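Local coordinates for DUF871 domain-containing protein (Enterococcus faecalis, PDB 2P0O), which is of unproven function but is probably a two-domain 6-phospho-N-acetylmuramidase, with a TIM barrel joined to a cyclophilin-like domain, at residues T230-G235 with G361-E366; T336-K341 with F355-E360. All blocks are in the same frame, centred on the assembly; numbering follows the deposited sequence.

Contact 1: T230-G235 with G361-E366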
ATOM      1  N   THR A 230       1.750  -1.121  11.144  1.00 54.95           N
ATOM      2  CA  THR A 230       1.260  -0.867   9.810  1.00 55.03           C
ATOM      3  C   THR A 230       0.259  -1.946   9.396  1.00 54.45           C
ATOM      4  O   THR A 230      -0.762  -1.640   8.796  1.00 53.87           O
ATOM      5  CB  THR A 230       2.457  -0.724   8.829  1.00 54.35           C
ATOM      6  OG1 THR A 230       3.258   0.370   9.276  1.00 57.18           O
ATOM      7  CG2 THR A 230       1.987  -0.443   7.419  1.00 52.83           C
HETATM    8  N   MSE A 231       0.571  -3.200   9.707  1.00 54.83           N
HETATM    9  CA  MSE A 231      -0.398  -4.308   9.537  1.00 56.36           C
HETATM   10  C   MSE A 231      -1.763  -4.006  10.186  1.00 56.37           C
HETATM   11  O   MSE A 231      -2.827  -4.263   9.597  1.00 55.89           O
HETATM   12  CB  MSE A 231       0.158  -5.609  10.125  1.00 56.22           C
HETATM   13  CG  MSE A 231       1.380  -6.079   9.382  1.00 58.99           C
HETATM   14 SE   MSE A 231       2.233  -7.675  10.127  1.00 69.51          SE
HETATM   15  CE  MSE A 231       0.825  -8.959   9.735  1.00 62.50           C
ATOM     16  N   ALA A 232      -1.701  -3.461  11.399  1.00 56.32           N
ATOM     17  CA  ALA A 232      -2.892  -3.130  12.194  1.00 56.32           C
ATOM     18  C   ALA A 232      -3.706  -2.064  11.501  1.00 56.24           C
ATOM     19  O   ALA A 232      -4.934  -2.105  11.559  1.00 56.37           O
ATOM     20  CB  ALA A 232      -2.499  -2.670  13.575  1.00 55.14           C
ATOM     21  N   GLN A 233      -3.021  -1.109  10.849  1.00 55.64           N
ATOM     22  CA  GLN A 233      -3.704  -0.047  10.119  1.00 55.40           C
ATOM     23  C   GLN A 233      -4.415  -0.637   8.888  1.00 55.94           C
ATOM     24  O   GLN A 233      -5.588  -0.322   8.661  1.00 55.64           O
ATOM     25  CB  GLN A 233      -2.757   1.102   9.767  1.00 55.10           C
ATOM     26  CG  GLN A 233      -2.440   1.973  10.992  1.00 54.97           C
ATOM     27  CD  GLN A 233      -1.501   3.127  10.691  1.00 55.78           C
ATOM     28  OE1 GLN A 233      -0.454   2.949  10.064  1.00 56.64           O
ATOM     29  NE2 GLN A 233      -1.856   4.311  11.156  1.00 52.80           N
ATOM     30  N   PHE A 234      -3.716  -1.490   8.120  1.00 54.97           N
ATOM     31  CA  PHE A 234      -4.344  -2.196   7.008  1.00 55.88           C
ATOM     32  C   PHE A 234      -5.546  -2.964   7.514  1.00 56.11           C
ATOM     33  O   PHE A 234      -6.639  -2.843   6.958  1.00 56.77           O
ATOM     34  CB  PHE A 234      -3.377  -3.144   6.258  1.00 54.88           C
ATOM     35  CG  PHE A 234      -2.492  -2.437   5.237  1.00 56.54           C
ATOM     36  CD1 PHE A 234      -3.000  -2.067   3.976  1.00 56.40           C
ATOM     37  CD2 PHE A 234      -1.145  -2.172   5.521  1.00 53.28           C
ATOM     38  CE1 PHE A 234      -2.172  -1.416   3.017  1.00 55.82           C
ATOM     39  CE2 PHE A 234      -0.306  -1.524   4.560  1.00 54.15           C
ATOM     40  CZ  PHE A 234      -0.820  -1.150   3.328  1.00 55.38           C
ATOM     41  N   GLY A 235      -5.337  -3.729   8.585  1.00 56.17           N
ATOM     42  CA  GLY A 235      -6.347  -4.615   9.104  1.00 56.66           C
ATOM     43  C   GLY A 235      -7.548  -3.835   9.561  1.00 56.95           C
ATOM     44  O   GLY A 235      -8.681  -4.217   9.271  1.00 58.07           O
ATOM     45  N   GLY A 361       1.106   4.513  20.605  1.00 53.47           N
ATOM     46  CA  GLY A 361       1.665   3.216  20.944  1.00 53.63           C
ATOM     47  C   GLY A 361       0.649   2.093  21.063  1.00 54.28           C
ATOM     48  O   GLY A 361       1.039   0.953  21.345  1.00 53.93           O
ATOM     49  N   THR A 362      -0.642   2.391  20.845  1.00 54.12           N
ATOM     50  CA  THR A 362      -1.713   1.408  21.128  1.00 54.26           C
ATOM     51  C   THR A 362      -2.380   0.815  19.868  1.00 54.55           C
ATOM     52  O   THR A 362      -3.289  -0.018  19.960  1.00 54.97           O
ATOM     53  CB  THR A 362      -2.788   1.952  22.101  1.00 53.79           C
ATOM     54  OG1 THR A 362      -3.504   3.028  21.491  1.00 54.64           O
ATOM     55  CG2 THR A 362      -2.147   2.460  23.391  1.00 53.93           C
ATOM     56  N   ILE A 363      -1.934   1.247  18.699  1.00 54.53           N
ATOM     57  CA  ILE A 363      -2.521   0.778  17.449  1.00 54.83           C
ATOM     58  C   ILE A 363      -2.566  -0.763  17.385  1.00 55.17           C
ATOM     59  O   ILE A 363      -3.595  -1.343  17.029  1.00 55.15           O
ATOM     60  CB  ILE A 363      -1.825   1.393  16.223  1.00 55.05           C
ATOM     61  CG1 ILE A 363      -2.513   2.720  15.851  1.00 55.99           C
ATOM     62  CG2 ILE A 363      -1.890   0.423  14.986  1.00 55.11           C
ATOM     63  CD1 ILE A 363      -1.984   3.364  14.570  1.00 56.89           C
ATOM     64  N   GLU A 364      -1.462  -1.415  17.757  1.00 55.01           N
ATOM     65  CA  GLU A 364      -1.400  -2.873  17.745  1.00 55.19           C
ATOM     66  C   GLU A 364      -2.460  -3.558  18.621  1.00 54.43           C
ATOM     67  O   GLU A 364      -3.145  -4.466  18.148  1.00 53.89           O
ATOM     68  CB  GLU A 364       0.004  -3.368  18.080  1.00 55.34           C
ATOM     69  CG  GLU A 364       1.061  -2.920  17.060  1.00 60.38           C
ATOM     70  CD  GLU A 364       1.877  -1.683  17.487  1.00 65.17           C
ATOM     71  OE1 GLU A 364       1.271  -0.671  17.960  1.00 63.99           O
ATOM     72  OE2 GLU A 364       3.137  -1.751  17.343  1.00 65.38           O
ATOM     73  N   ASN A 365      -2.606  -3.132  19.872  1.00 54.27           N
ATOM     74  CA  ASN A 365      -3.634  -3.731  20.729  0.50 54.37           C
ATOM     75  C   ASN A 365      -5.044  -3.306  20.358  1.00 54.48           C
ATOM     76  O   ASN A 365      -6.002  -4.039  20.606  1.00 54.21           O
ATOM     77  CB  ASN A 365      -3.399  -3.494  22.225  0.50 54.26           C
ATOM     78  CG  ASN A 365      -4.322  -4.355  23.102  0.50 54.67           C
ATOM     79  OD1 ASN A 365      -4.581  -5.522  22.799  0.50 53.86           O
ATOM     80  ND2 ASN A 365      -4.837  -3.771  24.175  0.50 55.41           N
ATOM     81  N   GLU A 366      -5.175  -2.143  19.753  1.00 54.53           N
ATOM     82  CA  GLU A 366      -6.479  -1.689  19.330  1.00 54.98           C
ATOM     83  C   GLU A 366      -6.979  -2.616  18.205  1.00 54.97           C
ATOM     84  O   GLU A 366      -8.134  -3.030  18.223  1.00 54.18           O
ATOM     85  CB  GLU A 366      -6.367  -0.249  18.865  1.00 54.78           C
ATOM     86  CG  GLU A 366      -7.468   0.645  19.309  1.00 60.61           C
ATOM     87  CD  GLU A 366      -7.670   0.679  20.816  1.00 63.19           C
ATOM     88  OE1 GLU A 366      -6.803   1.194  21.578  1.00 65.75           O
ATOM     89  OE2 GLU A 366      -8.721   0.183  21.225  1.00 65.12           O
TER

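Contact 2: T336-K341 with F355-E360. Unlike the reference sequence in segment 336-341: Asp340 (reference Glu).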
ATOM      1  N   THR A 336      -4.606  17.764  21.295  1.00 43.84           N
ATOM      2  CA  THR A 336      -3.430  16.954  21.035  1.00 43.92           C
ATOM      3  C   THR A 336      -3.141  17.097  19.542  1.00 44.48           C
ATOM      4  O   THR A 336      -3.754  17.943  18.877  1.00 44.39           O
ATOM      5  CB  THR A 336      -3.632  15.477  21.504  1.00 43.47           C
ATOM      6  OG1 THR A 336      -2.506  14.702  21.137  1.00 44.23           O
ATOM      7  CG2 THR A 336      -4.866  14.829  20.866  1.00 41.62           C
ATOM      8  N   ARG A 337      -2.236  16.264  19.031  1.00 45.34           N
ATOM      9  CA  ARG A 337      -1.820  16.301  17.645  1.00 45.94           C
ATOM     10  C   ARG A 337      -1.633  14.890  17.095  1.00 45.91           C
ATOM     11  O   ARG A 337      -1.074  14.047  17.785  1.00 46.53           O
ATOM     12  CB  ARG A 337      -0.494  17.055  17.541  1.00 45.99           C
ATOM     13  CG  ARG A 337      -0.207  17.523  16.106  1.00 47.95           C
ATOM     14  CD  ARG A 337       0.965  18.482  16.030  1.00 47.56           C
ATOM     15  NE  ARG A 337       1.211  18.787  14.620  1.00 49.85           N
ATOM     16  CZ  ARG A 337       2.331  19.305  14.124  1.00 48.31           C
ATOM     17  NH1 ARG A 337       3.349  19.650  14.918  1.00 47.74           N
ATOM     18  NH2 ARG A 337       2.419  19.489  12.810  1.00 46.82           N
ATOM     19  N   ILE A 338      -2.069  14.642  15.853  1.00 44.49           N
ATOM     20  CA  ILE A 338      -1.745  13.397  15.164  1.00 43.55           C
ATOM     21  C   ILE A 338      -0.253  13.155  15.080  1.00 44.20           C
ATOM     22  O   ILE A 338       0.504  14.037  14.732  1.00 44.90           O
ATOM     23  CB  ILE A 338      -2.262  13.386  13.677  1.00 44.34           C
ATOM     24  CG1 ILE A 338      -3.759  13.764  13.613  1.00 40.56           C
ATOM     25  CG2 ILE A 338      -1.924  12.027  13.003  1.00 39.91           C
ATOM     26  CD1 ILE A 338      -4.690  12.745  14.316  1.00 41.46           C
ATOM     27  N   ILE A 339       0.148  11.935  15.393  1.00 45.17           N
ATOM     28  CA  ILE A 339       1.546  11.484  15.352  1.00 47.58           C
ATOM     29  C   ILE A 339       2.149  11.747  13.970  1.00 47.30           C
ATOM     30  O   ILE A 339       1.488  11.533  12.949  1.00 46.33           O
ATOM     31  CB  ILE A 339       1.586   9.956  15.775  1.00 47.76           C
ATOM     32  CG1 ILE A 339       1.400   9.829  17.294  1.00 49.96           C
ATOM     33  CG2 ILE A 339       2.809   9.193  15.308  1.00 49.58           C
ATOM     34  CD1 ILE A 339       2.070  10.892  18.113  1.00 47.16           C
ATOM     35  N   ASP A 340       3.385  12.231  13.947  1.00 47.40           N
ATOM     36  CA  ASP A 340       4.030  12.618  12.686  1.00 48.73           C
ATOM     37  C   ASP A 340       3.816  11.546  11.616  1.00 48.33           C
ATOM     38  O   ASP A 340       3.401  11.842  10.497  1.00 47.18           O
ATOM     39  CB  ASP A 340       5.534  12.861  12.894  1.00 50.00           C
ATOM     40  CG  ASP A 340       6.175  13.600  11.746  1.00 54.47           C
ATOM     41  OD1 ASP A 340       5.560  13.667  10.666  1.00 58.31           O
ATOM     42  OD2 ASP A 340       7.311  14.127  11.916  1.00 61.13           O
ATOM     43  N   LYS A 341       4.096  10.306  11.990  1.00 48.52           N
ATOM     44  CA  LYS A 341       4.025   9.158  11.092  1.00 50.13           C
ATOM     45  C   LYS A 341       2.615   8.917  10.516  1.00 49.59           C
ATOM     46  O   LYS A 341       2.477   8.354   9.431  1.00 51.30           O
ATOM     47  CB  LYS A 341       4.594   7.901  11.802  1.00 50.40           C
ATOM     48  CG  LYS A 341       4.093   6.524  11.280  1.00 55.56           C
ATOM     49  CD  LYS A 341       4.979   5.911  10.163  1.00 58.91           C
ATOM     50  CE  LYS A 341       4.839   4.376  10.092  1.00 60.36           C
ATOM     51  NZ  LYS A 341       5.882   3.687   9.175  1.00 61.35           N
ATOM     52  N   PHE A 355     -12.746   7.869  10.858  1.00 45.63           N
ATOM     53  CA  PHE A 355     -11.400   7.768  11.391  1.00 44.92           C
ATOM     54  C   PHE A 355     -11.445   7.673  12.899  1.00 45.22           C
ATOM     55  O   PHE A 355     -12.270   8.329  13.531  1.00 44.56           O
ATOM     56  CB  PHE A 355     -10.575   8.951  10.946  1.00 45.62           C
ATOM     57  CG  PHE A 355     -11.116  10.307  11.382  1.00 46.48           C
ATOM     58  CD1 PHE A 355     -12.090  10.965  10.640  1.00 45.86           C
ATOM     59  CD2 PHE A 355     -10.570  10.959  12.494  1.00 46.19           C
ATOM     60  CE1 PHE A 355     -12.554  12.256  11.004  1.00 45.82           C
ATOM     61  CE2 PHE A 355     -11.036  12.233  12.876  1.00 44.23           C
ATOM     62  CZ  PHE A 355     -12.006  12.888  12.131  1.00 45.05           C
ATOM     63  N   THR A 356     -10.541   6.859  13.452  1.00 44.37           N
ATOM     64  CA  THR A 356     -10.510   6.512  14.853  1.00 44.06           C
ATOM     65  C   THR A 356      -9.166   6.982  15.442  1.00 44.22           C
ATOM     66  O   THR A 356      -8.091   6.638  14.942  1.00 43.42           O
ATOM     67  CB  THR A 356     -10.691   5.004  14.995  1.00 44.86           C
ATOM     68  OG1 THR A 356     -11.948   4.623  14.383  1.00 43.38           O
ATOM     69  CG2 THR A 356     -10.633   4.565  16.447  1.00 45.38           C
ATOM     70  N   LEU A 357      -9.238   7.776  16.501  1.00 43.29           N
ATOM     71  CA  LEU A 357      -8.042   8.337  17.128  1.00 43.11           C
ATOM     72  C   LEU A 357      -7.764   7.500  18.346  1.00 44.20           C
ATOM     73  O   LEU A 357      -8.675   7.260  19.162  1.00 43.63           O
ATOM     74  CB  LEU A 357      -8.294   9.801  17.529  1.00 42.13           C
ATOM     75  CG  LEU A 357      -8.689  10.722  16.373  1.00 40.89           C
ATOM     76  CD1 LEU A 357      -8.779  12.201  16.830  1.00 42.18           C
ATOM     77  CD2 LEU A 357      -7.703  10.554  15.145  1.00 39.00           C
ATOM     78  N   VAL A 358      -6.522   7.026  18.457  1.00 44.68           N
ATOM     79  CA  VAL A 358      -6.117   6.246  19.610  1.00 46.48           C
ATOM     80  C   VAL A 358      -4.809   6.824  20.152  1.00 47.23           C
ATOM     81  O   VAL A 358      -4.064   7.536  19.444  1.00 47.47           O
ATOM     82  CB  VAL A 358      -5.977   4.711  19.319  1.00 46.61           C
ATOM     83  CG1 VAL A 358      -7.319   4.078  18.932  1.00 45.93           C
ATOM     84  CG2 VAL A 358      -4.898   4.437  18.238  1.00 47.27           C
ATOM     85  N   THR A 359      -4.528   6.541  21.406  1.00 47.72           N
ATOM     86  CA  THR A 359      -3.363   7.168  21.999  1.00 50.52           C
ATOM     87  C   THR A 359      -2.065   6.458  21.546  1.00 50.41           C
ATOM     88  O   THR A 359      -2.073   5.271  21.167  1.00 48.61           O
ATOM     89  CB  THR A 359      -3.518   7.317  23.527  1.00 51.26           C
ATOM     90  OG1 THR A 359      -2.895   8.546  23.945  1.00 55.91           O
ATOM     91  CG2 THR A 359      -2.898   6.134  24.258  1.00 51.63           C
ATOM     92  N   GLU A 360      -0.981   7.222  21.520  1.00 51.79           N
ATOM     93  CA  GLU A 360       0.273   6.773  20.922  1.00 53.31           C
ATOM     94  C   GLU A 360       0.740   5.429  21.507  1.00 53.38           C
ATOM     95  O   GLU A 360       0.716   5.228  22.719  1.00 52.49           O
ATOM     96  CB  GLU A 360       1.367   7.852  21.055  1.00 53.93           C
ATOM     97  CG  GLU A 360       2.684   7.480  20.341  1.00 58.26           C
ATOM     98  CD  GLU A 360       3.817   8.516  20.475  1.00 62.99           C
ATOM     99  OE1 GLU A 360       3.788   9.372  21.404  1.00 64.85           O
ATOM    100  OE2 GLU A 360       4.754   8.455  19.627  1.00 64.57           O
TER

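Contact 1: T230-G235 with G361-E366
The helix that follows the eighth strand of the TIM barrel, 228-240, meets the C-terminal helix 363-370 here, with Ala232 and Gln233 of the first packed against Ile363 of the second. This is a seam between the barrel and the domain that follows it, and it is mostly buried. The backbones come close, with 5.8 Å between Ala232 CA and Glu364 CA, because the nearest residue on the barrel helix has only a methyl group to offer. Ile363 works as a fork. With chi1 at -89°, its CG2 lies anti to the backbone N and points toward the barrel helix, reaching Ala232 CB at 3.5 Å, tighter than usual for two carbons. The CB of Ala232 also lies 3.9 Å from Ile363 O, so it sits close against the first turn of the C-terminal helix. Glu364 only borders this patch.

The other branch of the fork, the extended CG1-CD1 arm, crosses the Gln233 side chain at a slant. Three bonds fix the amide of Gln233: NE2 donates to Leu244 O and to Asp342 OD1, while OE1 accepts from Asn202 ND2. A buried polar group is thus satisfied and its rotation set. Ile363 CD1 lies above the plane of this held amide, 3.5 Å from Gln233 NE2 and 3.9 Å from Gln233 CG.

Contact 2: T336-K341 with F355-E360
Ile339 and Glu360 meet because their first torsions send them at each other: Glu360 has CG anti to the backbone N (chi1 -175°) and stays extended beyond it, whereas Ile339 carries CG1 beside its own N (chi1 -76°). The two side chains cross at about a right angle. Ile339 CD1 lands over the flat carboxylate of Glu360, 3.8 Å from Glu360 CD and slightly farther from the two oxygens, 3.9 Å to Glu360 OE2 and 4.0 Å to Glu360 OE1. A methyl group therefore covers one face of the acid. Glu360 is largely exposed, though its side chain also touches Glu246 and Pro249.

Deeper in, Ile338 and Leu357 meet methyl to methyl, with Ile338 CD1 3.8 Å from Leu357 CD2. The same Leu357 CD2 lies in the plane of the Phe355 ring at its edge, 3.9 Å from Phe355 CD2, and so touches both the isoleucine and the ring edge.

No hydrogen bond joins the segments; Ile339 CA and Glu360 CA, the nearest pair, are 7.4 Å apart. Both belong to the C-terminal, cyclophilin-like domain, where the contact joins the end of the four-stranded sheet, edge strand 332-337, to the three-stranded one. There strand 242-247 pairs in parallel with strand 354-359, and its Glu246 makes a backbone bond to Ile339. Ile339 also touches Arg229 of helix 228-240, while Val358 packs on helix 363-370.

How the contacts relate
The two contacts follow on from each other, their centres 12 Å apart: strand 354-359 of contact 2 leads through a short turn, 360-362, into the C-terminal helix of contact 1. Val358 stitches them together, its CG2 3.8 Å from Ile363 CG1 and its CG1 3.5 Å from Glu366 CG. A second link is polar. Thr230 OG1 is hydrogen-bonded to Asp181 OD2, to which Lys341 NZ forms a salt bridge, so one carboxylate ties the barrel helix to the loop after strand 332-337. Contact 2 lies within the C-terminal domain, and contact 1 joins that domain to the barrel. The sodium ion, at Met211, Asp213 and Val216, takes no ligand from either contact.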